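Local atomic coordinates of LAE5 (Uncultured bacterium, PDB entry 5JD3), a protein that probably hydrolyses ester bonds as an esterase of the GDSL-like lipase/acylhydrolase family. Residues 200-204 with 205-209. Sequence-based numbering, arbitrary orientation.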
# COMPACT_ATOMS: atom_id res chain seq x y z
N ARG A 200 1.27 -16.14 5.81
CA ARG A 200 1.31 -16.67 7.17
C ARG A 200 -0.11 -16.90 7.69
O ARG A 200 -0.39 -17.91 8.32
CB ARG A 200 2.07 -15.73 8.10
CG ARG A 200 3.56 -16.03 8.18
CD ARG A 200 4.31 -14.92 8.89
NE ARG A 200 4.70 -13.85 7.97
CZ ARG A 200 4.71 -12.56 8.29
NH1 ARG A 200 5.07 -11.66 7.39
NH2 ARG A 200 4.35 -12.17 9.51
N TYR A 201 -0.99 -15.94 7.41
CA TYR A 201 -2.39 -16.05 7.81
C TYR A 201 -3.06 -17.25 7.15
O TYR A 201 -3.82 -17.97 7.78
CB TYR A 201 -3.14 -14.76 7.46
CG TYR A 201 -4.55 -14.70 8.01
CD1 TYR A 201 -4.82 -14.05 9.21
CD2 TYR A 201 -5.62 -15.29 7.34
CE1 TYR A 201 -6.11 -13.98 9.72
CE2 TYR A 201 -6.90 -15.23 7.84
CZ TYR A 201 -7.14 -14.57 9.03
OH TYR A 201 -8.42 -14.51 9.52
N LEU A 202 -2.76 -17.45 5.87
CA LEU A 202 -3.41 -18.49 5.07
C LEU A 202 -3.00 -19.90 5.47
O LEU A 202 -3.48 -20.88 4.89
CB LEU A 202 -3.12 -18.26 3.58
CG LEU A 202 -3.79 -17.04 2.96
CD1 LEU A 202 -3.29 -16.79 1.55
CD2 LEU A 202 -5.31 -17.19 2.98
N GLN A 203 -2.11 -20.01 6.45
CA GLN A 203 -1.75 -21.32 7.00
C GLN A 203 -2.86 -21.83 7.91
O GLN A 203 -2.86 -22.99 8.31
CB GLN A 203 -0.43 -21.24 7.77
CG GLN A 203 0.78 -20.84 6.93
CD GLN A 203 2.05 -20.77 7.75
OE1 GLN A 203 2.13 -21.31 8.86
NE2 GLN A 203 3.06 -20.09 7.22
N HIS A 204 -3.80 -20.96 8.23
CA HIS A 204 -4.84 -21.28 9.20
C HIS A 204 -6.25 -21.18 8.63
O HIS A 204 -7.19 -21.76 9.17
CB HIS A 204 -4.72 -20.36 10.42
CG HIS A 204 -3.35 -20.37 11.04
ND1 HIS A 204 -2.37 -19.46 10.70
CD2 HIS A 204 -2.81 -21.18 11.98
CE1 HIS A 204 -1.28 -19.71 11.40
NE2 HIS A 204 -1.52 -20.75 12.18
N TYR A 205 -6.41 -20.44 7.53
CA TYR A 205 -7.72 -20.28 6.92
C TYR A 205 -7.66 -20.24 5.39
O TYR A 205 -6.62 -19.93 4.80
CB TYR A 205 -8.40 -19.00 7.42
CG TYR A 205 -8.68 -18.98 8.91
CD1 TYR A 205 -9.73 -19.71 9.44
CD2 TYR A 205 -7.89 -18.24 9.78
CE1 TYR A 205 -9.99 -19.70 10.80
CE2 TYR A 205 -8.14 -18.22 11.13
CZ TYR A 205 -9.19 -18.95 11.64
OH TYR A 205 -9.45 -18.94 12.99
N HIS A 206 -8.79 -20.56 4.77
CA HIS A 206 -8.94 -20.44 3.32
C HIS A 206 -9.20 -18.98 2.98
O HIS A 206 -9.83 -18.27 3.76
CB HIS A 206 -10.09 -21.34 2.83
CG HIS A 206 -10.25 -21.36 1.35
ND1 HIS A 206 -10.98 -20.41 0.66
CD2 HIS A 206 -9.79 -22.23 0.41
CE1 HIS A 206 -10.95 -20.69 -0.63
NE2 HIS A 206 -10.24 -21.79 -0.81
N PRO A 207 -8.69 -18.51 1.83
CA PRO A 207 -8.87 -17.13 1.35
C PRO A 207 -10.31 -16.60 1.48
O PRO A 207 -10.49 -15.41 1.70
CB PRO A 207 -8.47 -17.22 -0.12
CG PRO A 207 -7.40 -18.26 -0.12
CD PRO A 207 -7.77 -19.26 0.95
N ALA A 208 -11.29 -17.49 1.34
CA ALA A 208 -12.70 -17.10 1.45
C ALA A 208 -13.02 -16.50 2.81
O ALA A 208 -13.92 -15.67 2.94
CB ALA A 208 -13.59 -18.30 1.19
N GLN A 209 -12.27 -16.91 3.83
CA GLN A 209 -12.46 -16.40 5.18
C GLN A 209 -12.07 -14.92 5.27
O GLN A 209 -12.54 -14.19 6.14
CB GLN A 209 -11.65 -17.23 6.19
CG GLN A 209 -11.97 -16.95 7.65
CD GLN A 209 -11.09 -15.88 8.25
OE1 GLN A 209 -10.14 -15.42 7.63
NE2 GLN A 209 -11.42 -15.46 9.47
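Tyr-201 OH donates to Gln-209 OE1 over 2.7 Å, tying the C-terminal end of helix 194-201 to the start of the loop that leads to helix 219-232, on the surface of the GDSL-like fold. The acceptor lies in the plane of the phenol ring, at its edge, whereas the hydroxyl stands 24° off the carbonyl plane of the amide and comes in from well to the side of the C=O. Ring and amide planes are only 27° apart, although the two side chains cross at about a right angle. With CG anti to the backbone N (chi1 -172°), Tyr-201 reaches out past the helix end, and the Gln-209 chain, bent at chi2, brings its amide to meet it. The same phenol leans obliquely on Tyr-205, CE2 of Tyr-201 lying 3.7 Å from CD2 of Tyr-205. Just past the helix, His-204 N bonds back to Tyr-201 O at 3.0 Å.

Leu-202 works elsewhere in the turn: its CD2 packs 3.8 Å from CD of Pro-207, and both side chains rest on Pro-163. Beyond them, Ala-208 N donates to His-206 ND1 at 3.0 Å, nearly straight at the hydrogen. A phenylalanine in place of Tyr-201 would probably leave Gln-209 OE1 without this donor and its amide freer to turn. One phenol thus fastens this surface loop twice, by a directional hydrogen bond to Gln-209 and by apolar ring contact with Tyr-205.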